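Local coordinates for protein UTP--glucose-1-phosphate uridylyltransferase (Acinetobacter baumannii, PDB 6IKX) that catalyses the reaction of UTP with alpha-D-glucose 1-phosphate to give UDP-glucose and diphosphate, and may play a role in stationary-phase survival, at residues A[113-117]-A[217-221]; A[49-55]-A[96-102]; A[30-34]-A[275-279]. The protein carries 1 engineered substitution. All coordinates share one frame; numbering follows the deposited sequence.

Contact 1. Residues A[113-117]-A[217-221]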
ATOM      1  N   VAL A 113      16.100  14.140 -11.482  1.00 39.43           N
ATOM      2  CA  VAL A 113      17.515  14.224 -11.035  1.00 41.32           C
ATOM      3  C   VAL A 113      17.640  15.356 -10.004  1.00 39.67           C
ATOM      4  O   VAL A 113      18.262  15.121  -8.959  1.00 37.87           O
ATOM      5  CB  VAL A 113      18.473  14.394 -12.226  1.00 39.88           C
ATOM      6  CG1 VAL A 113      19.890  14.687 -11.777  1.00 43.32           C
ATOM      7  CG2 VAL A 113      18.450  13.162 -13.116  1.00 43.16           C
ATOM      8  N   LEU A 114      17.019  16.514 -10.229  1.00 38.04           N
ATOM      9  CA  LEU A 114      17.061  17.651  -9.263  1.00 38.32           C
ATOM     10  C   LEU A 114      16.489  17.249  -7.892  1.00 44.02           C
ATOM     11  O   LEU A 114      17.007  17.765  -6.863  1.00 43.08           O
ATOM     12  CB  LEU A 114      16.259  18.805  -9.861  1.00 41.78           C
ATOM     13  CG  LEU A 114      16.747  20.208  -9.552  1.00 45.08           C
ATOM     14  CD1 LEU A 114      15.570  21.165  -9.536  1.00 45.97           C
ATOM     15  CD2 LEU A 114      17.541  20.292  -8.258  1.00 46.27           C
ATOM     16  N   CYS A 115      15.448  16.393  -7.857  1.00 43.65           N
ATOM     17  CA  CYS A 115      14.797  15.875  -6.616  1.00 45.89           C
ATOM     18  C   CYS A 115      15.818  15.155  -5.728  1.00 40.96           C
ATOM     19  O   CYS A 115      15.700  15.236  -4.530  1.00 40.14           O
ATOM     20  CB  CYS A 115      13.651  14.916  -6.919  1.00 49.51           C
ATOM     21  SG  CYS A 115      12.202  15.696  -7.682  1.00 47.54           S
ATOM     22  N   ALA A 116      16.852  14.565  -6.299  1.00 38.99           N
ATOM     23  CA  ALA A 116      17.923  13.893  -5.539  1.00 42.53           C
ATOM     24  C   ALA A 116      19.049  14.853  -5.128  1.00 40.93           C
ATOM     25  O   ALA A 116      20.120  14.361  -4.796  1.00 48.08           O
ATOM     26  CB  ALA A 116      18.483  12.763  -6.370  1.00 43.49           C
ATOM     27  N   LYS A 117      18.854  16.161  -5.105  1.00 41.59           N
ATOM     28  CA  LYS A 117      20.004  17.092  -4.915  1.00 42.14           C
ATOM     29  C   LYS A 117      20.587  16.887  -3.514  1.00 44.77           C
ATOM     30  O   LYS A 117      21.804  16.710  -3.392  1.00 51.12           O
ATOM     31  CB  LYS A 117      19.563  18.535  -5.131  1.00 45.76           C
ATOM     32  CG  LYS A 117      20.520  19.586  -4.603  1.00 52.61           C
ATOM     33  CD  LYS A 117      20.117  20.978  -4.987  1.00 60.00           C
ATOM     34  CE  LYS A 117      20.735  22.038  -4.102  1.00 68.19           C
ATOM     35  NZ  LYS A 117      20.058  23.343  -4.297  1.00 73.66           N
ATOM     36  N   MET A 217      23.223  20.039 -10.692  1.00 42.95           N
ATOM     37  CA  MET A 217      21.999  20.299  -9.884  1.00 52.25           C
ATOM     38  C   MET A 217      21.663  21.786  -9.887  1.00 53.50           C
ATOM     39  O   MET A 217      20.460  22.099  -9.819  1.00 62.89           O
ATOM     40  CB  MET A 217      22.152  19.842  -8.423  1.00 51.43           C
ATOM     41  CG  MET A 217      22.328  18.356  -8.270  1.00 47.69           C
ATOM     42  SD  MET A 217      20.802  17.429  -8.515  1.00 49.47           S
ATOM     43  CE  MET A 217      21.509  15.786  -8.478  1.00 41.96           C
ATOM     44  N   GLN A 218      22.673  22.660  -9.916  1.00 57.85           N
ATOM     45  CA  GLN A 218      22.474  24.136  -9.947  1.00 56.74           C
ATOM     46  C   GLN A 218      22.165  24.528 -11.376  1.00 50.55           C
ATOM     47  O   GLN A 218      21.374  25.461 -11.593  1.00 48.96           O
ATOM     48  CB  GLN A 218      23.703  24.891  -9.458  1.00 59.39           C
ATOM     49  CG  GLN A 218      23.713  25.086  -7.951  1.00 59.31           C
ATOM     50  CD  GLN A 218      24.065  23.803  -7.248  1.00 66.97           C
ATOM     51  OE1 GLN A 218      25.006  23.118  -7.644  1.00 61.86           O
ATOM     52  NE2 GLN A 218      23.308  23.475  -6.207  1.00 70.57           N
ATOM     53  N   LEU A 219      22.762  23.803 -12.308  1.00 44.03           N
ATOM     54  CA  LEU A 219      22.374  23.928 -13.718  1.00 43.28           C
ATOM     55  C   LEU A 219      20.890  23.567 -13.872  1.00 45.92           C
ATOM     56  O   LEU A 219      20.177  24.365 -14.516  1.00 48.23           O
ATOM     57  CB  LEU A 219      23.294  23.053 -14.565  1.00 45.92           C
ATOM     58  CG  LEU A 219      24.769  23.474 -14.567  1.00 47.99           C
ATOM     59  CD1 LEU A 219      25.582  22.650 -15.572  1.00 44.98           C
ATOM     60  CD2 LEU A 219      24.910  24.952 -14.852  1.00 42.87           C
ATOM     61  N   LEU A 220      20.410  22.441 -13.321  1.00 48.60           N
ATOM     62  CA  LEU A 220      18.974  22.009 -13.463  1.00 46.69           C
ATOM     63  C   LEU A 220      18.049  23.048 -12.805  1.00 50.33           C
ATOM     64  O   LEU A 220      16.942  23.230 -13.307  1.00 54.84           O
ATOM     65  CB  LEU A 220      18.756  20.609 -12.877  1.00 42.11           C
ATOM     66  CG  LEU A 220      19.257  19.443 -13.739  1.00 43.01           C
ATOM     67  CD1 LEU A 220      19.371  18.188 -12.922  1.00 44.52           C
ATOM     68  CD2 LEU A 220      18.351  19.172 -14.930  1.00 44.95           C
ATOM     69  N   GLU A 221      18.493  23.727 -11.739  1.00 47.66           N
ATOM     70  CA  GLU A 221      17.700  24.785 -11.056  1.00 51.18           C
ATOM     71  C   GLU A 221      17.576  26.021 -11.963  1.00 58.48           C
ATOM     72  O   GLU A 221      16.825  26.912 -11.599  1.00 53.48           O
ATOM     73  CB  GLU A 221      18.333  25.170  -9.714  1.00 50.19           C
ATOM     74  CG  GLU A 221      17.985  24.194  -8.604  1.00 56.76           C
ATOM     75  CD  GLU A 221      18.768  24.249  -7.299  1.00 53.37           C
ATOM     76  OE1 GLU A 221      19.893  24.773  -7.282  1.00 65.09           O
ATOM     77  OE2 GLU A 221      18.252  23.712  -6.295  1.00 62.11           O
TER

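Contact 2. Residues A[49-55]-A[96-102]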
ATOM      1  N   GLU A  49      27.391   2.137  -4.513  1.00 42.62           N
ATOM      2  CA  GLU A  49      27.156   1.760  -3.100  1.00 44.42           C
ATOM      3  C   GLU A  49      25.842   2.318  -2.568  1.00 39.49           C
ATOM      4  O   GLU A  49      25.346   1.733  -1.598  1.00 43.73           O
ATOM      5  CB  GLU A  49      28.314   2.290  -2.249  1.00 50.93           C
ATOM      6  CG  GLU A  49      29.566   1.443  -2.421  1.00 58.69           C
ATOM      7  CD  GLU A  49      30.777   1.849  -1.604  1.00 60.90           C
ATOM      8  OE1 GLU A  49      30.698   2.863  -0.864  1.00 55.42           O
ATOM      9  OE2 GLU A  49      31.800   1.159  -1.737  1.00 66.26           O
ATOM     10  N   GLN A  50      25.389   3.458  -3.098  1.00 41.46           N
ATOM     11  CA  GLN A  50      24.160   4.169  -2.684  1.00 44.82           C
ATOM     12  C   GLN A  50      23.244   4.294  -3.909  1.00 50.52           C
ATOM     13  O   GLN A  50      23.609   5.082  -4.867  1.00 43.11           O
ATOM     14  CB  GLN A  50      24.481   5.545  -2.104  1.00 50.10           C
ATOM     15  CG  GLN A  50      23.326   6.145  -1.295  1.00 49.58           C
ATOM     16  CD  GLN A  50      23.600   7.559  -0.842  1.00 54.34           C
ATOM     17  OE1 GLN A  50      24.204   8.374  -1.544  1.00 58.46           O
ATOM     18  NE2 GLN A  50      23.159   7.869   0.361  1.00 63.50           N
ATOM     19  N   ILE A  51      22.155   3.497  -3.903  1.00 45.28           N
ATOM     20  CA  ILE A  51      21.071   3.494  -4.927  1.00 39.90           C
ATOM     21  C   ILE A  51      20.059   4.551  -4.496  1.00 40.94           C
ATOM     22  O   ILE A  51      19.476   4.417  -3.420  1.00 50.51           O
ATOM     23  CB  ILE A  51      20.475   2.085  -5.094  1.00 45.20           C
ATOM     24  CG1 ILE A  51      21.505   1.125  -5.704  1.00 48.57           C
ATOM     25  CG2 ILE A  51      19.197   2.109  -5.934  1.00 45.85           C
ATOM     26  CD1 ILE A  51      22.050   1.590  -7.039  1.00 47.86           C
ATOM     27  N   ILE A  52      19.930   5.629  -5.259  1.00 42.46           N
ATOM     28  CA  ILE A  52      19.006   6.750  -4.922  1.00 38.57           C
ATOM     29  C   ILE A  52      17.802   6.648  -5.853  1.00 39.53           C
ATOM     30  O   ILE A  52      17.933   7.096  -7.009  1.00 42.87           O
ATOM     31  CB  ILE A  52      19.718   8.108  -5.033  1.00 41.17           C
ATOM     32  CG1 ILE A  52      21.054   8.082  -4.283  1.00 42.77           C
ATOM     33  CG2 ILE A  52      18.806   9.237  -4.546  1.00 43.45           C
ATOM     34  CD1 ILE A  52      21.892   9.333  -4.441  1.00 46.98           C
ATOM     35  N   LEU A  53      16.716   6.017  -5.393  1.00 37.46           N
ATOM     36  CA  LEU A  53      15.451   5.858  -6.178  1.00 38.30           C
ATOM     37  C   LEU A  53      14.676   7.191  -6.113  1.00 41.97           C
ATOM     38  O   LEU A  53      14.322   7.590  -4.999  1.00 37.98           O
ATOM     39  CB  LEU A  53      14.591   4.745  -5.549  1.00 33.91           C
ATOM     40  CG  LEU A  53      15.195   3.352  -5.475  1.00 32.76           C
ATOM     41  CD1 LEU A  53      14.246   2.392  -4.804  1.00 40.19           C
ATOM     42  CD2 LEU A  53      15.557   2.828  -6.835  1.00 34.56           C
ATOM     43  N   VAL A  54      14.432   7.878  -7.226  1.00 42.57           N
ATOM     44  CA  VAL A  54      13.501   9.042  -7.237  1.00 39.22           C
ATOM     45  C   VAL A  54      12.132   8.465  -7.565  1.00 40.87           C
ATOM     46  O   VAL A  54      11.954   7.964  -8.703  1.00 38.11           O
ATOM     47  CB  VAL A  54      13.928  10.135  -8.236  1.00 39.42           C
ATOM     48  CG1 VAL A  54      13.065  11.370  -8.123  1.00 38.17           C
ATOM     49  CG2 VAL A  54      15.366  10.533  -8.017  1.00 43.61           C
ATOM     50  N   THR A  55      11.206   8.487  -6.613  1.00 39.15           N
ATOM     51  CA  THR A  55      10.022   7.601  -6.743  1.00 44.36           C
ATOM     52  C   THR A  55       8.682   8.351  -6.626  1.00 40.67           C
ATOM     53  O   THR A  55       8.608   9.562  -6.406  1.00 41.42           O
ATOM     54  CB  THR A  55      10.189   6.386  -5.807  1.00 46.84           C
ATOM     55  OG1 THR A  55       9.362   5.341  -6.326  1.00 48.06           O
ATOM     56  CG2 THR A  55       9.889   6.666  -4.352  1.00 43.14           C
ATOM     57  N   VAL A  96      25.755  -1.866   0.405  1.00 48.65           N
ATOM     58  CA  VAL A  96      24.927  -1.075  -0.547  1.00 52.56           C
ATOM     59  C   VAL A  96      23.662  -0.640   0.192  1.00 52.38           C
ATOM     60  O   VAL A  96      22.959  -1.501   0.731  1.00 54.48           O
ATOM     61  CB  VAL A  96      24.603  -1.858  -1.835  1.00 53.44           C
ATOM     62  CG1 VAL A  96      23.548  -1.164  -2.692  1.00 49.84           C
ATOM     63  CG2 VAL A  96      25.859  -2.115  -2.655  1.00 52.08           C
ATOM     64  N   SER A  97      23.387   0.654   0.220  1.00 42.41           N
ATOM     65  CA  SER A  97      22.149   1.187   0.824  1.00 45.69           C
ATOM     66  C   SER A  97      21.210   1.579  -0.323  1.00 45.55           C
ATOM     67  O   SER A  97      21.712   1.975  -1.371  1.00 44.83           O
ATOM     68  CB  SER A  97      22.490   2.331   1.744  1.00 39.54           C
ATOM     69  OG  SER A  97      23.392   3.203   1.089  1.00 50.46           O
ATOM     70  N   VAL A  98      19.902   1.412  -0.155  1.00 42.34           N
ATOM     71  CA  VAL A  98      18.884   1.898  -1.119  1.00 39.54           C
ATOM     72  C   VAL A  98      18.102   3.023  -0.455  1.00 38.63           C
ATOM     73  O   VAL A  98      17.592   2.784   0.615  1.00 42.29           O
ATOM     74  CB  VAL A  98      17.958   0.760  -1.541  1.00 40.86           C
ATOM     75  CG1 VAL A  98      16.897   1.284  -2.506  1.00 46.40           C
ATOM     76  CG2 VAL A  98      18.759  -0.371  -2.155  1.00 36.67           C
ATOM     77  N   ILE A  99      18.016   4.182  -1.097  1.00 43.46           N
ATOM     78  CA  ILE A  99      17.488   5.462  -0.531  1.00 44.70           C
ATOM     79  C   ILE A  99      16.290   5.920  -1.367  1.00 43.48           C
ATOM     80  O   ILE A  99      16.333   5.780  -2.608  1.00 38.94           O
ATOM     81  CB  ILE A  99      18.554   6.566  -0.591  1.00 46.42           C
ATOM     82  CG1 ILE A  99      19.842   6.153   0.118  1.00 60.33           C
ATOM     83  CG2 ILE A  99      17.996   7.866  -0.036  1.00 55.13           C
ATOM     84  CD1 ILE A  99      19.625   5.684   1.542  1.00 62.62           C
ATOM     85  N   SER A 100      15.307   6.553  -0.740  1.00 37.90           N
ATOM     86  CA  SER A 100      14.114   7.052  -1.462  1.00 40.58           C
ATOM     87  C   SER A 100      13.970   8.556  -1.291  1.00 39.75           C
ATOM     88  O   SER A 100      14.122   9.058  -0.143  1.00 33.37           O
ATOM     89  CB  SER A 100      12.880   6.360  -0.997  1.00 46.07           C
ATOM     90  OG  SER A 100      12.655   5.241  -1.824  1.00 54.27           O
ATOM     91  N   VAL A 101      13.622   9.212  -2.395  1.00 41.61           N
ATOM     92  CA  VAL A 101      13.092  10.599  -2.381  1.00 43.80           C
ATOM     93  C   VAL A 101      11.982  10.626  -3.421  1.00 37.00           C
ATOM     94  O   VAL A 101      12.011   9.820  -4.379  1.00 36.39           O
ATOM     95  CB  VAL A 101      14.212  11.629  -2.643  1.00 48.91           C
ATOM     96  CG1 VAL A 101      14.734  11.534  -4.075  1.00 42.82           C
ATOM     97  CG2 VAL A 101      13.754  13.040  -2.301  1.00 43.90           C
ATOM     98  N   ARG A 102      10.986  11.457  -3.160  1.00 39.59           N
ATOM     99  CA  ARG A 102       9.764  11.578  -4.001  1.00 41.62           C
ATOM    100  C   ARG A 102       9.947  12.670  -5.043  1.00 38.03           C
ATOM    101  O   ARG A 102      10.305  13.790  -4.661  1.00 36.70           O
ATOM    102  CB  ARG A 102       8.542  11.897  -3.125  1.00 33.32           C
ATOM    103  CG  ARG A 102       8.155  10.725  -2.245  1.00 33.58           C
ATOM    104  CD  ARG A 102       7.719   9.475  -3.005  1.00 34.97           C
ATOM    105  NE  ARG A 102       7.212   8.414  -2.129  1.00 35.85           N
ATOM    106  CZ  ARG A 102       6.031   8.405  -1.501  1.00 40.77           C
ATOM    107  NH1 ARG A 102       5.178   9.408  -1.603  1.00 40.46           N
ATOM    108  NH2 ARG A 102       5.713   7.398  -0.717  1.00 41.06           N
TER
HETATM  109  O   HOH W   1      25.716   2.229   1.310  1.00 48.41           O

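Contact 3. Residues A[30-34]-A[275-279]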
ATOM      1  N   VAL A  30      10.998 -10.114 -15.826  1.00 42.04           N
ATOM      2  CA  VAL A  30      11.869 -10.386 -16.990  1.00 40.22           C
ATOM      3  C   VAL A  30      12.527 -11.728 -16.721  1.00 41.07           C
ATOM      4  O   VAL A  30      13.504 -11.766 -15.955  1.00 41.79           O
ATOM      5  CB  VAL A  30      12.872  -9.245 -17.163  1.00 36.06           C
ATOM      6  CG1 VAL A  30      13.938  -9.574 -18.206  1.00 38.92           C
ATOM      7  CG2 VAL A  30      12.130  -7.959 -17.486  1.00 38.07           C
ATOM      8  N   VAL A  31      11.926 -12.784 -17.261  1.00 41.35           N
ATOM      9  CA  VAL A  31      12.278 -14.200 -16.974  1.00 41.63           C
ATOM     10  C   VAL A  31      11.706 -14.572 -15.601  1.00 39.63           C
ATOM     11  O   VAL A  31      10.645 -15.212 -15.541  1.00 40.06           O
ATOM     12  CB  VAL A  31      13.797 -14.449 -17.038  1.00 41.35           C
ATOM     13  CG1 VAL A  31      14.108 -15.931 -17.092  1.00 46.31           C
ATOM     14  CG2 VAL A  31      14.440 -13.729 -18.205  1.00 48.54           C
ATOM     15  N   ASP A  32      12.396 -14.233 -14.524  1.00 38.57           N
ATOM     16  CA  ASP A  32      11.974 -14.678 -13.181  1.00 36.92           C
ATOM     17  C   ASP A  32      12.237 -13.616 -12.112  1.00 40.29           C
ATOM     18  O   ASP A  32      12.131 -13.995 -10.918  1.00 41.37           O
ATOM     19  CB  ASP A  32      12.741 -15.957 -12.857  1.00 41.80           C
ATOM     20  CG  ASP A  32      14.241 -15.752 -12.655  1.00 44.86           C
ATOM     21  OD1 ASP A  32      14.741 -14.680 -13.026  1.00 40.63           O
ATOM     22  OD2 ASP A  32      14.890 -16.675 -12.108  1.00 51.94           O
ATOM     23  N   ARG A  33      12.603 -12.374 -12.473  1.00 41.09           N
ATOM     24  CA  ARG A  33      12.762 -11.271 -11.480  1.00 44.96           C
ATOM     25  C   ARG A  33      12.341  -9.917 -12.068  1.00 39.60           C
ATOM     26  O   ARG A  33      12.305  -9.717 -13.266  1.00 35.06           O
ATOM     27  CB  ARG A  33      14.220 -11.275 -11.023  1.00 46.40           C
ATOM     28  CG  ARG A  33      15.180 -10.890 -12.128  1.00 47.05           C
ATOM     29  CD  ARG A  33      16.574 -11.455 -11.989  1.00 50.68           C
ATOM     30  NE  ARG A  33      16.566 -12.906 -11.929  1.00 55.53           N
ATOM     31  CZ  ARG A  33      16.988 -13.640 -10.909  1.00 52.36           C
ATOM     32  NH1 ARG A  33      17.499 -13.075  -9.829  1.00 48.05           N
ATOM     33  NH2 ARG A  33      16.892 -14.947 -10.977  1.00 54.17           N
ATOM     34  N   PRO A  34      11.986  -8.900 -11.267  1.00 40.93           N
ATOM     35  CA  PRO A  34      11.593  -7.611 -11.841  1.00 42.58           C
ATOM     36  C   PRO A  34      12.760  -6.921 -12.587  1.00 45.74           C
ATOM     37  O   PRO A  34      13.938  -7.134 -12.262  1.00 42.84           O
ATOM     38  CB  PRO A  34      11.133  -6.859 -10.574  1.00 43.80           C
ATOM     39  CG  PRO A  34      12.058  -7.408  -9.517  1.00 41.64           C
ATOM     40  CD  PRO A  34      11.991  -8.893  -9.803  1.00 40.16           C
ATOM     41  N   HIS A 275      19.799 -17.571 -18.960  1.00 55.45           N
ATOM     42  CA  HIS A 275      19.548 -17.824 -17.519  1.00 55.23           C
ATOM     43  C   HIS A 275      20.413 -19.002 -17.079  1.00 56.33           C
ATOM     44  O   HIS A 275      20.314 -20.079 -17.653  1.00 52.87           O
ATOM     45  CB  HIS A 275      18.077 -18.065 -17.238  1.00 50.63           C
ATOM     46  CG  HIS A 275      17.730 -17.982 -15.794  1.00 49.25           C
ATOM     47  ND1 HIS A 275      17.880 -19.057 -14.947  1.00 48.88           N
ATOM     48  CD2 HIS A 275      17.175 -16.982 -15.068  1.00 45.94           C
ATOM     49  CE1 HIS A 275      17.453 -18.715 -13.748  1.00 48.83           C
ATOM     50  NE2 HIS A 275      17.008 -17.438 -13.798  1.00 44.80           N
ATOM     51  N   PRO A 276      21.254 -18.844 -16.034  1.00 55.10           N
ATOM     52  CA  PRO A 276      22.292 -19.831 -15.736  1.00 57.45           C
ATOM     53  C   PRO A 276      21.640 -21.143 -15.285  1.00 67.81           C
ATOM     54  O   PRO A 276      22.290 -22.172 -15.350  1.00 70.53           O
ATOM     55  CB  PRO A 276      23.113 -19.207 -14.602  1.00 57.61           C
ATOM     56  CG  PRO A 276      22.168 -18.192 -13.953  1.00 55.63           C
ATOM     57  CD  PRO A 276      21.188 -17.767 -15.032  1.00 54.33           C
ATOM     58  N   LYS A 277      20.367 -21.063 -14.882  1.00 66.41           N
ATOM     59  CA  LYS A 277      19.576 -22.209 -14.378  1.00 59.55           C
ATOM     60  C   LYS A 277      18.488 -22.615 -15.384  1.00 57.02           C
ATOM     61  O   LYS A 277      18.317 -23.811 -15.528  1.00 59.04           O
ATOM     62  CB  LYS A 277      19.058 -21.877 -12.978  1.00 65.22           C
ATOM     63  CG  LYS A 277      19.513 -22.841 -11.887  1.00 65.92           C
ATOM     64  CD  LYS A 277      19.661 -22.229 -10.504  1.00 65.66           C
ATOM     65  CE  LYS A 277      21.071 -21.799 -10.160  1.00 73.21           C
ATOM     66  NZ  LYS A 277      22.069 -22.850 -10.463  1.00 71.81           N
ATOM     67  N   LEU A 278      17.847 -21.701 -16.129  1.00 60.70           N
ATOM     68  CA  LEU A 278      16.695 -22.037 -17.031  1.00 49.85           C
ATOM     69  C   LEU A 278      17.061 -22.004 -18.510  1.00 44.42           C
ATOM     70  O   LEU A 278      16.220 -22.411 -19.301  1.00 50.26           O
ATOM     71  CB  LEU A 278      15.584 -21.022 -16.812  1.00 52.53           C
ATOM     72  CG  LEU A 278      15.083 -20.930 -15.385  1.00 52.65           C
ATOM     73  CD1 LEU A 278      14.501 -19.555 -15.144  1.00 52.76           C
ATOM     74  CD2 LEU A 278      14.069 -22.039 -15.102  1.00 56.33           C
ATOM     75  N   GLY A 279      18.222 -21.457 -18.869  1.00 50.92           N
ATOM     76  CA  GLY A 279      18.610 -21.139 -20.256  1.00 50.06           C
ATOM     77  C   GLY A 279      18.290 -22.286 -21.198  1.00 58.71           C
ATOM     78  O   GLY A 279      17.453 -22.092 -22.145  1.00 57.62           O
TER

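Contact 1. Residues A[113-117]-A[217-221]
Met217 is the main bump of this contact: its thioether reaches across from helix 216-220 into the hollow between Val113 and Lys117, at the end of helix 109-115. The chain bends at chi2 (-75°), and this turn lays the sulfur against the backbone of the other segment, with Met217 SD 3.7 Å from Lys117 CA. The terminal methyl reaches Val113, Met217 CE lying 3.3 Å from Val113 O and also meeting Val113 CG1, whose side chain it crosses at about a right angle. Lys117 closes the outer side of the hollow. Its extended chain slides past Met217 in the opposite direction, CB against SD and the later methylenes against Met217 CB.

A second hollow, bounded by Met217 O, Leu220 CB and Glu221 CG, receives the branched end of Leu114. Leu114 CG is 3.9 Å from Leu220 CB, while Leu114 CD2 rests 3.8 Å from Met217 O. Beyond it, Leu220 CD1 packs on Val113 CG1 at 3.7 Å.

The outer side is polar. Lys117 NZ forms a salt bridge of 2.7 Å with Glu221 OE2, using the syn lone pair of that oxygen, and Lys117 CE passes 3.6 Å from Gln218 NE2. This ion pair bridges the two segments over their apolar filling.

Within the GT-A nucleotidyltransferase fold, the contact joins helix 216-220 to the end of helix 109-115 and the start of helix 117-120. Val113 and Met217 both pack on Phe125 of strand 125-128, Ala116 lies against Ile52 of strand 50-55, and Leu220 reaches Ala236 of helix 233-240.

Contact 2. Residues A[49-55]-A[96-102]
Leu53 and Val98 slant across each other on one face of this parallel strand pair, with Leu53 CD1 3.7 Å from Val98 CG1. Ile51 CB meets the other Val98 methyl, CG2, on the same face. On the opposite face the extended Gln50 passes over Ile99, its NE2 3.7 Å from Ile99 CG1, and Val54 and Val101 lie side by side, pointing the same way. At the C-terminal end, Arg102 bends at chi2 (-63°) and brings CD to 3.8 Å from Thr55 CG2, a methyl that lies at the edge of the guanidinium, near its plane. Arg102 NH1 continues to Asn64 and Asp67 of the second subunit.

Six backbone hydrogen bonds join segments 49-55 and 96-102, alternating in direction from Ser97 N to Glu49 O (2.9 Å) through to Thr55 N to Val101 O (2.7 Å). Strand 4-8 pairs with the other edge of 50-55, as in the Rossmann-like sheet of GT-A enzymes. A water donates to Glu49 O and lies close to Ser97 OG.

The chemistry is thus a backbone ladder between mostly apolar faces. The subunit interface runs along 97-102, where Ser100 makes backbone hydrogen bonds to the second subunit, and the arginine adds charge at its C-terminal end.

Contact 3. Residues A[30-34]-A[275-279]
Asp32 CG stands between its backbone N and carbonyl carbon (chi1 68°), and His275 CG is turned anti to its own N (chi1 -165°); these torsions bring carboxylate and imidazole together from opposite directions. His275 NE2 donates to Asp32 OD2 at 2.8 Å, with a bent N-H...O angle of 139°. The two planes stand nearly perpendicular: the nitrogen meets OD2 from above the carboxylate plane, and the oxygen is tilted out of the ring plane.

Arg33 grips the carboxylate side-on. Its NE binds Asp32 OD1 at 2.8 Å and its NH2 binds Asp32 OD2 at 2.9 Å, both on the syn side. NH2 and His275 NE2 reach OD2 from opposite faces of the carboxylate. Two donors therefore hold this oxygen within the contact, and Lys261 of the third subunit adds a salt bridge to it. Such a setting would be expected to favour the charged aspartate.

The motif is a histidine-carboxylate hydrogen bond joining two turns: the one between strands 29-30 and 33-34, and the loop leading from helix 261-273 to helix 279-287. The far ring nitrogen orients the imidazole, since His275 ND1 accepts from Leu278 N at 2.9 Å and from Lys277 N at 3.2 Å. Leu278 CD1 sits over the centre of one ring face and Pro276 CD is offset toward the rim of the other.

Val31 supplies the apolar part. Its CG1 lies 3.8 Å from His275 CD2 and 4.1 Å from Leu278 CD1, sliding past the leucine, while its side chain also touches Tyr38 and Tyr271. Arg33 NH1 forms a further salt bridge with Glu37 of helix 35-44.

Contacts 1 and 2 belong to one neighbourhood, with centres about 15 Å apart. Strand 97-102 is followed in the chain by helix 109-115, and Cys115 packs on Val54 and Val101, so the end of that helix rests on both strands of contact 2. Contact 2 is buried and backbone-bonded; contact 1 is partly buried, held by interlocking side chains with an ion pair outside. Contact 3 lies about 36 Å from contact 1, centre to centre, on the opposite side of the chain's centre. It too is buried, but relies on charged and polar side chains between turns. Contacts 2 and 3 both reach other subunits, the second and third respectively.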